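Local structure of outer membrane protein Omp121 (Bacteroides thetaiotaomicron, 5FQ8) at residues B[105-110]-B[385-390]; B[404-409]-B[455-460]; B[483-488]-B[519-524]. The protein probably acts as a TonB-dependent receptor of the outer membrane, taking up substrate through a plugged beta barrel, and carries bound calcium and magnesium ions. All coordinates share one frame; numbering follows the deposited sequence.

Contact 1 (B[105-110]-B[385-390]); sequences DGVPLN and YGKFQL
Lys387 reaches off segment 385-390 of strand 376-394 to meet Asp105 and Val107. Its NZ donates a hydrogen bond to the backbone O of Asp105, modelled so short that its exact length is doubtful. The same NZ binds Gln389 OE1, two residues along the strand, at 2.7 Å, coming in above the amide plane rather than on a lone pair. Nearer the backbone, the aliphatic part of the lysine is used too: Val107 CG2 lies 3.6 Å from Lys387 CB and 4.0 Å from Lys387 CD. The lysine's CG sits between its N and carbonyl carbon (chi1 81°) and the chain bends at the next bond, which carries NZ over to the loop. Two residues earlier on the strand, the Tyr385 ring has Leu109 CD1 over one face in a CH-pi contact, 4.1 Å from the centroid and 22° off the normal.

In the next shell, Gln389 is fixed through its NE2 by Asp391, while its OE1 also accepts from Arg403 NE. Asn110 carries the loop on to Asp407 and Glu456 of the neighbouring strands. This plug-domain loop lies against the inner barrel wall; a plug held inside a beta barrel is the hallmark of TonB-dependent receptors.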
# COMPACT_ATOMS: atom_id res chain seq x y z
N ASP B 105 18.40 10.76 -33.03
CA ASP B 105 19.41 10.42 -34.04
C ASP B 105 19.09 9.44 -35.16
O ASP B 105 19.94 8.60 -35.45
CB ASP B 105 20.67 9.87 -33.35
CG ASP B 105 21.72 10.94 -33.05
OD1 ASP B 105 21.89 11.87 -33.85
OD2 ASP B 105 22.38 10.83 -32.00
N GLY B 106 17.94 9.49 -35.83
CA GLY B 106 16.80 10.30 -35.49
C GLY B 106 15.70 9.35 -35.09
O GLY B 106 14.96 8.82 -35.92
N VAL B 107 15.63 9.10 -33.79
CA VAL B 107 14.64 8.23 -33.19
C VAL B 107 13.86 9.05 -32.18
O VAL B 107 14.46 9.83 -31.44
CB VAL B 107 15.30 7.03 -32.50
CG1 VAL B 107 14.25 6.21 -31.74
CG2 VAL B 107 16.03 6.20 -33.52
N PRO B 108 12.54 8.94 -32.13
CA PRO B 108 11.79 9.69 -31.13
C PRO B 108 12.31 9.42 -29.73
O PRO B 108 12.66 8.30 -29.38
CB PRO B 108 10.36 9.18 -31.31
CG PRO B 108 10.30 8.79 -32.74
CD PRO B 108 11.64 8.25 -33.07
N LEU B 109 12.36 10.47 -28.94
CA LEU B 109 12.84 10.41 -27.56
C LEU B 109 11.66 10.50 -26.61
O LEU B 109 10.72 11.25 -26.85
CB LEU B 109 13.81 11.54 -27.29
CG LEU B 109 14.45 11.59 -25.92
CD1 LEU B 109 15.50 10.53 -25.87
CD2 LEU B 109 15.05 12.95 -25.65
N ASN B 110 11.70 9.73 -25.53
CA ASN B 110 10.63 9.82 -24.55
C ASN B 110 10.74 11.14 -23.82
O ASN B 110 11.80 11.51 -23.32
CB ASN B 110 10.68 8.65 -23.57
CG ASN B 110 9.66 8.78 -22.47
OD1 ASN B 110 10.00 9.13 -21.34
ND2 ASN B 110 8.40 8.52 -22.78
N TYR B 385 18.19 4.21 -23.33
CA TYR B 385 17.64 4.40 -24.66
C TYR B 385 18.75 4.28 -25.68
O TYR B 385 19.93 4.39 -25.34
CB TYR B 385 16.91 5.74 -24.79
CG TYR B 385 17.75 6.96 -24.59
CD1 TYR B 385 18.06 7.42 -23.32
CD2 TYR B 385 18.20 7.69 -25.67
CE1 TYR B 385 18.82 8.55 -23.15
CE2 TYR B 385 18.95 8.82 -25.51
CZ TYR B 385 19.26 9.25 -24.25
OH TYR B 385 20.02 10.38 -24.08
N GLY B 386 18.38 4.01 -26.92
CA GLY B 386 19.39 3.97 -27.97
C GLY B 386 18.79 3.67 -29.32
O GLY B 386 17.58 3.65 -29.49
N LYS B 387 19.67 3.44 -30.29
CA LYS B 387 19.20 3.11 -31.63
C LYS B 387 20.22 2.23 -32.34
O LYS B 387 21.38 2.15 -31.95
CB LYS B 387 18.92 4.36 -32.45
CG LYS B 387 20.14 4.99 -33.05
CD LYS B 387 19.83 5.49 -34.43
CE LYS B 387 21.08 5.84 -35.20
NZ LYS B 387 20.79 6.52 -36.49
N PHE B 388 19.74 1.57 -33.39
CA PHE B 388 20.56 0.84 -34.34
C PHE B 388 20.12 1.25 -35.74
O PHE B 388 18.93 1.24 -36.04
CB PHE B 388 20.44 -0.68 -34.19
CG PHE B 388 21.10 -1.46 -35.31
CD1 PHE B 388 22.45 -1.76 -35.26
CD2 PHE B 388 20.37 -1.89 -36.40
CE1 PHE B 388 23.05 -2.46 -36.26
CE2 PHE B 388 20.98 -2.59 -37.42
CZ PHE B 388 22.32 -2.88 -37.35
N GLN B 389 21.08 1.58 -36.58
CA GLN B 389 20.77 1.96 -37.95
C GLN B 389 21.65 1.18 -38.89
O GLN B 389 22.85 1.05 -38.65
CB GLN B 389 20.95 3.45 -38.17
CG GLN B 389 20.42 3.90 -39.48
CD GLN B 389 20.49 5.38 -39.61
OE1 GLN B 389 19.74 6.11 -38.97
NE2 GLN B 389 21.40 5.86 -40.44
N LEU B 390 21.05 0.66 -39.96
CA LEU B 390 21.74 -0.06 -41.02
C LEU B 390 21.47 0.68 -42.31
O LEU B 390 20.33 0.71 -42.78
CB LEU B 390 21.25 -1.50 -41.12
CG LEU B 390 21.92 -2.37 -42.16
CD1 LEU B 390 23.35 -2.45 -41.78
CD2 LEU B 390 21.31 -3.74 -42.19

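Contact 2 (B[404-409]-B[455-460]); sequences MGLDTT and REINQD. With KR0 (3-decanoyloxypropyl decanoate), chain K; C8E ((hydroxyethyloxy)tri(ethyloxy)octane), chain U.
With the CG of Leu406 opposite its N (chi1 179°) and the CG1 of Ile457 anti to its carbonyl carbon (chi1 -72°), Leu406 CD1 comes to 3.5 Å from Ile457 CG1; the two residues are a non-hydrogen-bonded pair and lie side by side. Gln459 swings its CG beside its own N in the same way as Ile457, and its extended chain then runs alongside that of Met404. The two segments are neighbouring antiparallel strands of the transmembrane barrel wall, their axes at 174°. Gly405 with Asn458 and Asp407 with Glu456 are the hydrogen-bonded pairs, each with two backbone bonds.

Met404, Leu406, Ile457 and Gln459 share the face that receives lipid and detergent. The Gln459 amide touches both acyl chains of the KR0 lipid: CD is 3.8 Å from C12 of one, and NE2 is 3.3 Å from C9 of the other. An alanine here would lack that amide, which would probably open a gap against the two acyl chains of KR0. On the other face, Asp407 is salt-bridged to Arg383 and Asn458 touches Pro108 of the plug.

On the face of Leu406 and Ile457, Tyr314 of a second subunit packs on Leu406 and Arg455. Ile457 CD1 lies 3.4 Å above the guanidinium plane of Arg455, offset toward the rim, and Arg455 NH2 stands 2.8 Å from O9 of the C8E detergent.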
# COMPACT_ATOMS: atom_id res chain seq x y z
N MET B 404 16.00 1.48 -35.68
CA MET B 404 15.18 0.95 -34.60
C MET B 404 15.57 1.64 -33.32
O MET B 404 16.75 1.75 -33.01
CB MET B 404 15.36 -0.57 -34.45
CG MET B 404 14.82 -1.15 -33.14
SD MET B 404 14.72 -2.94 -33.11
CE MET B 404 14.17 -3.20 -31.44
N GLY B 405 14.58 2.12 -32.57
CA GLY B 405 14.83 2.80 -31.32
C GLY B 405 14.17 2.08 -30.17
O GLY B 405 13.11 1.47 -30.33
N LEU B 406 14.80 2.15 -29.01
CA LEU B 406 14.26 1.61 -27.77
C LEU B 406 14.53 2.62 -26.67
O LEU B 406 15.64 3.13 -26.57
CB LEU B 406 14.89 0.27 -27.41
CG LEU B 406 14.41 -0.36 -26.11
CD1 LEU B 406 13.29 -1.28 -26.44
CD2 LEU B 406 15.50 -1.12 -25.43
N ASP B 407 13.51 2.90 -25.86
CA ASP B 407 13.64 3.80 -24.72
C ASP B 407 12.81 3.22 -23.58
O ASP B 407 11.60 3.04 -23.73
CB ASP B 407 13.18 5.21 -25.10
CG ASP B 407 13.64 6.27 -24.13
OD1 ASP B 407 13.91 5.98 -22.97
OD2 ASP B 407 13.71 7.44 -24.55
N THR B 408 13.47 2.92 -22.47
CA THR B 408 12.83 2.29 -21.32
C THR B 408 13.31 2.97 -20.05
O THR B 408 14.47 3.39 -19.95
CB THR B 408 13.12 0.78 -21.28
OG1 THR B 408 12.92 0.27 -19.96
CG2 THR B 408 14.53 0.49 -21.71
N THR B 409 12.41 3.08 -19.08
CA THR B 409 12.67 3.83 -17.87
C THR B 409 11.98 3.16 -16.70
O THR B 409 10.82 2.75 -16.82
CB THR B 409 12.18 5.27 -17.94
OG1 THR B 409 12.52 5.86 -19.20
CG2 THR B 409 12.77 6.09 -16.82
N ARG B 455 8.10 2.32 -21.57
CA ARG B 455 8.82 1.66 -22.65
C ARG B 455 8.22 2.01 -24.00
O ARG B 455 7.02 1.84 -24.21
CB ARG B 455 8.82 0.16 -22.41
CG ARG B 455 9.52 -0.67 -23.43
CD ARG B 455 9.81 -2.03 -22.88
NE ARG B 455 10.57 -2.84 -23.82
CZ ARG B 455 10.04 -3.77 -24.61
NH1 ARG B 455 8.74 -4.01 -24.56
NH2 ARG B 455 10.82 -4.45 -25.43
N GLU B 456 9.04 2.50 -24.92
CA GLU B 456 8.59 2.80 -26.26
C GLU B 456 9.53 2.15 -27.26
O GLU B 456 10.72 2.01 -27.01
CB GLU B 456 8.53 4.30 -26.52
CG GLU B 456 7.97 5.13 -25.36
CD GLU B 456 7.97 6.61 -25.65
OE1 GLU B 456 8.51 6.98 -26.71
OE2 GLU B 456 7.44 7.40 -24.83
N ILE B 457 8.98 1.72 -28.38
CA ILE B 457 9.79 1.11 -29.42
C ILE B 457 9.38 1.69 -30.75
O ILE B 457 8.19 1.79 -31.05
CB ILE B 457 9.65 -0.42 -29.46
CG1 ILE B 457 10.35 -1.04 -28.27
CG2 ILE B 457 10.23 -0.97 -30.73
CD1 ILE B 457 10.13 -2.52 -28.18
N ASN B 458 10.36 2.08 -31.55
CA ASN B 458 10.10 2.68 -32.84
C ASN B 458 10.93 1.99 -33.90
O ASN B 458 12.12 1.77 -33.70
CB ASN B 458 10.39 4.17 -32.80
CG ASN B 458 9.82 4.89 -33.98
OD1 ASN B 458 8.61 5.06 -34.08
ND2 ASN B 458 10.68 5.32 -34.89
N GLN B 459 10.31 1.65 -35.01
CA GLN B 459 11.02 0.98 -36.09
C GLN B 459 10.67 1.64 -37.40
O GLN B 459 9.50 1.87 -37.69
CB GLN B 459 10.69 -0.50 -36.12
CG GLN B 459 11.20 -1.20 -34.89
CD GLN B 459 11.38 -2.66 -35.09
OE1 GLN B 459 10.98 -3.21 -36.10
NE2 GLN B 459 12.01 -3.32 -34.12
N ASP B 460 11.70 1.97 -38.17
CA ASP B 460 11.53 2.56 -39.48
C ASP B 460 12.28 1.73 -40.51
O ASP B 460 13.44 1.36 -40.30
CB ASP B 460 12.02 4.00 -39.50
CG ASP B 460 11.12 4.91 -38.71
OD1 ASP B 460 10.12 5.40 -39.28
OD2 ASP B 460 11.42 5.14 -37.53
C1 KR0 K . 5.16 -2.82 -34.27
O1 KR0 K . 5.91 -2.91 -35.47
C2 KR0 K . 5.90 -1.86 -33.37
C3 KR0 K . 6.55 -2.59 -32.21
C4 KR0 K . 10.44 -7.33 -32.62
O4 KR0 K . 7.69 -3.35 -32.62
C5 KR0 K . 8.23 -4.30 -31.66
C6 KR0 K . 11.35 -6.54 -33.56
C7 KR0 K . 6.64 -4.12 -35.81
C8 KR0 K . 12.79 -7.06 -33.64
O8 KR0 K . 7.66 -4.40 -30.59
C9 KR0 K . 13.69 -6.16 -34.50
O9 KR0 K . 6.11 -5.20 -35.67
C10 KR0 K . 9.46 -5.13 -31.92
C11 KR0 K . 9.14 -6.58 -32.31
C12 KR0 K . 8.05 -4.06 -36.33
C13 KR0 K . 8.19 -5.02 -37.51
C14 KR0 K . 14.99 -6.85 -34.92
C15 KR0 K . 16.04 -5.87 -35.44
C16 KR0 K . 17.40 -6.51 -35.62
C17 KR0 K . 9.38 -4.66 -38.40
C18 KR0 K . 10.62 -5.50 -38.12
C19 KR0 K . 11.79 -4.97 -38.94
C20 KR0 K . 12.98 -5.92 -39.00
C21 KR0 K . 14.13 -5.29 -39.78
C22 KR0 K . 15.16 -6.32 -40.25
C23 KR0 K . 16.44 -5.72 -40.77
C8 C8E U . 11.20 -6.38 -27.81
O9 C8E U . 12.32 -5.57 -27.52
C10 C8E U . 13.25 -5.68 -28.57
C11 C8E U . 14.69 -5.58 -28.06
O12 C8E U . 15.44 -4.99 -29.11
C13 C8E U . 16.81 -4.82 -28.82
C14 C8E U . 17.39 -3.88 -29.88
O15 C8E U . 16.93 -2.56 -29.69
C16 C8E U . 17.70 -1.63 -30.40

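Contact 3 (B[483-488]-B[519-524]). With KR0 (3-decanoyloxypropyl decanoate), chain K.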
# COMPACT_ATOMS: atom_id res chain seq x y z
N ASN B 483 5.22 1.84 -34.16
CA ASN B 483 5.39 2.45 -32.85
C ASN B 483 4.67 1.63 -31.79
O ASN B 483 3.59 1.10 -32.03
CB ASN B 483 4.88 3.88 -32.88
CG ASN B 483 5.32 4.66 -31.68
OD1 ASN B 483 4.51 5.06 -30.84
ND2 ASN B 483 6.61 4.89 -31.58
N GLU B 484 5.26 1.56 -30.60
CA GLU B 484 4.66 0.85 -29.48
C GLU B 484 5.07 1.56 -28.21
O GLU B 484 6.25 1.60 -27.88
CB GLU B 484 5.11 -0.61 -29.46
CG GLU B 484 4.32 -1.47 -28.49
CD GLU B 484 4.96 -2.80 -28.22
OE1 GLU B 484 5.89 -2.86 -27.38
OE2 GLU B 484 4.55 -3.80 -28.84
N ARG B 485 4.11 2.12 -27.49
CA ARG B 485 4.40 2.86 -26.27
C ARG B 485 3.65 2.21 -25.11
O ARG B 485 2.47 1.90 -25.24
CB ARG B 485 4.03 4.34 -26.42
CG ARG B 485 4.90 5.08 -27.41
CD ARG B 485 4.59 6.56 -27.48
NE ARG B 485 3.55 6.83 -28.46
CZ ARG B 485 2.83 7.94 -28.46
NH1 ARG B 485 3.06 8.85 -27.54
NH2 ARG B 485 1.90 8.13 -29.37
N LYS B 486 4.35 2.01 -24.00
CA LYS B 486 3.78 1.29 -22.87
C LYS B 486 4.21 1.96 -21.58
O LYS B 486 5.37 2.33 -21.43
CB LYS B 486 4.20 -0.18 -22.87
CG LYS B 486 3.68 -1.02 -21.72
CD LYS B 486 4.23 -2.43 -21.79
CE LYS B 486 3.65 -3.32 -20.72
NZ LYS B 486 4.28 -4.66 -20.65
N VAL B 487 3.28 2.13 -20.67
CA VAL B 487 3.60 2.61 -19.33
C VAL B 487 2.84 1.74 -18.36
O VAL B 487 1.74 1.28 -18.66
CB VAL B 487 3.27 4.10 -19.17
CG1 VAL B 487 1.89 4.38 -19.63
CG2 VAL B 487 3.44 4.54 -17.75
N SER B 488 3.46 1.45 -17.22
CA SER B 488 2.76 0.78 -16.14
C SER B 488 3.39 1.24 -14.84
O SER B 488 4.49 1.78 -14.83
CB SER B 488 2.82 -0.75 -16.28
OG SER B 488 4.01 -1.31 -15.77
N GLU B 519 -0.90 1.12 -19.48
CA GLU B 519 -1.44 1.48 -20.78
C GLU B 519 -0.55 0.97 -21.90
O GLU B 519 0.66 0.86 -21.73
CB GLU B 519 -1.58 2.98 -20.97
CG GLU B 519 -2.15 3.73 -19.83
CD GLU B 519 -2.11 5.19 -20.08
OE1 GLU B 519 -1.33 5.59 -20.95
OE2 GLU B 519 -2.86 5.95 -19.44
N LEU B 520 -1.15 0.70 -23.05
CA LEU B 520 -0.41 0.23 -24.21
C LEU B 520 -1.09 0.71 -25.48
O LEU B 520 -2.31 0.61 -25.60
CB LEU B 520 -0.32 -1.29 -24.20
CG LEU B 520 0.44 -1.97 -25.33
CD1 LEU B 520 1.88 -1.64 -25.19
CD2 LEU B 520 0.24 -3.45 -25.26
N ARG B 521 -0.31 1.22 -26.41
CA ARG B 521 -0.85 1.75 -27.65
C ARG B 521 0.11 1.44 -28.78
O ARG B 521 1.32 1.44 -28.59
CB ARG B 521 -1.06 3.25 -27.57
CG ARG B 521 0.19 4.01 -27.26
CD ARG B 521 -0.07 5.48 -27.02
NE ARG B 521 -0.72 6.10 -28.16
CZ ARG B 521 -1.34 7.27 -28.09
NH1 ARG B 521 -1.37 7.92 -26.95
NH2 ARG B 521 -1.92 7.77 -29.17
N ARG B 522 -0.44 1.18 -29.95
CA ARG B 522 0.36 0.82 -31.10
C ARG B 522 -0.07 1.63 -32.30
O ARG B 522 -1.22 2.06 -32.41
CB ARG B 522 0.26 -0.67 -31.40
CG ARG B 522 0.97 -1.53 -30.39
CD ARG B 522 0.97 -2.99 -30.77
NE ARG B 522 1.74 -3.76 -29.81
CZ ARG B 522 1.26 -4.77 -29.09
NH1 ARG B 522 0.01 -5.16 -29.24
NH2 ARG B 522 2.05 -5.39 -28.23
N LEU B 523 0.88 1.84 -33.21
CA LEU B 523 0.63 2.59 -34.42
C LEU B 523 1.51 2.04 -35.52
O LEU B 523 2.66 1.68 -35.28
CB LEU B 523 0.92 4.08 -34.22
CG LEU B 523 0.76 4.99 -35.43
CD1 LEU B 523 -0.66 5.48 -35.54
CD2 LEU B 523 1.68 6.15 -35.31
N MET B 524 0.97 1.96 -36.71
CA MET B 524 1.76 1.65 -37.88
C MET B 524 1.41 2.64 -38.98
O MET B 524 0.27 3.10 -39.08
CB MET B 524 1.52 0.23 -38.36
CG MET B 524 2.06 -0.81 -37.43
SD MET B 524 1.73 -2.45 -38.05
CE MET B 524 -0.02 -2.54 -37.80
C1 KR0 K . 5.16 -2.82 -34.27
O1 KR0 K . 5.91 -2.91 -35.47
C2 KR0 K . 5.90 -1.86 -33.37
C3 KR0 K . 6.55 -2.59 -32.21
C4 KR0 K . 10.44 -7.33 -32.62
O4 KR0 K . 7.69 -3.35 -32.62
C5 KR0 K . 8.23 -4.30 -31.66
C6 KR0 K . 11.35 -6.54 -33.56
C7 KR0 K . 6.64 -4.12 -35.81
C8 KR0 K . 12.79 -7.06 -33.64
O8 KR0 K . 7.66 -4.40 -30.59
C9 KR0 K . 13.69 -6.16 -34.50
O9 KR0 K . 6.11 -5.20 -35.67
C10 KR0 K . 9.46 -5.13 -31.92
C11 KR0 K . 9.14 -6.58 -32.31
C12 KR0 K . 8.05 -4.06 -36.33
C13 KR0 K . 8.19 -5.02 -37.51
C14 KR0 K . 14.99 -6.85 -34.92
C15 KR0 K . 16.04 -5.87 -35.44
C16 KR0 K . 17.40 -6.51 -35.62
C17 KR0 K . 9.38 -4.66 -38.40
C18 KR0 K . 10.62 -5.50 -38.12
C19 KR0 K . 11.79 -4.97 -38.94
C20 KR0 K . 12.98 -5.92 -39.00
C21 KR0 K . 14.13 -5.29 -39.78
C22 KR0 K . 15.16 -6.32 -40.25
C23 KR0 K . 16.44 -5.72 -40.77
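Asn483 with Leu523, Arg485 with Arg521 and Val487 with Glu519 form three hydrogen-bonded pairs, each with two N-H to O bonds, joining strands whose axes run antiparallel at 170°. This is the next stretch of beta-barrel wall, and its side chains alternate between the two faces.

On one face Arg522 and Glu484 form a salt bridge. The arginine comes side-on, and both NE and NH2 are 3.0 Å from the single oxygen OE2 of Glu484. That oxygen lies in the guanidinium plane, yet the carboxylate is turned 54° from it; both nitrogens come from one face of the carboxylate, NE nearer its plane on the anti side, NH2 from above it. Leu520 CD2 lies 3.9 Å over one guanidinium face, and Arg522 NH1 bonds to the backbone of a chain of another protein. Leu520 CD1 packs 3.6 Å from Lys486 CB. The KR0 lipid rests on this face, its C3 lying 3.7 Å from Glu484 CB.

On the opposite face Arg485 and Arg521 run side by side, each chain kinked at its third torsion, and their guanidinium groups stack nearly flat with centres 4.2 Å apart and planes at 23°. The like charges are probably made tolerable in part by the salt bridge of Arg521 NH2 to Asp597; Glu456 packs on Arg485 through its CG. Near the far end Val487 CG1 lies alongside the Glu519 side chain. Arg485 is steadied from its own strand as well, its NE donating to Asn483 OD1 at 3.1 Å, in the plane of that amide.

Overall arrangement
The three contacts step round the barrel wall through the consecutive strands 376-394, 398-417, 446-469, 472-495 and 513-534. Contact 2 is the middle one: its centre is about 7 Å from that of contact 1 and about 10 Å from that of contact 3, while contacts 1 and 3 have centres about 17 Å apart and do not touch. Backbone bonds sew them together, with Gly386 N 2.9 Å from Leu406 O and Ile457 N 2.8 Å from Glu484 O. Contact 1 is the one with a segment from the plug, and its Tyr385 CB packs on Asp407 CG of contact 2. Contacts 2 and 3 share one KR0 lipid on the membrane side, whose nearest atoms are about 10 Å from the Gln389 side chain of contact 1.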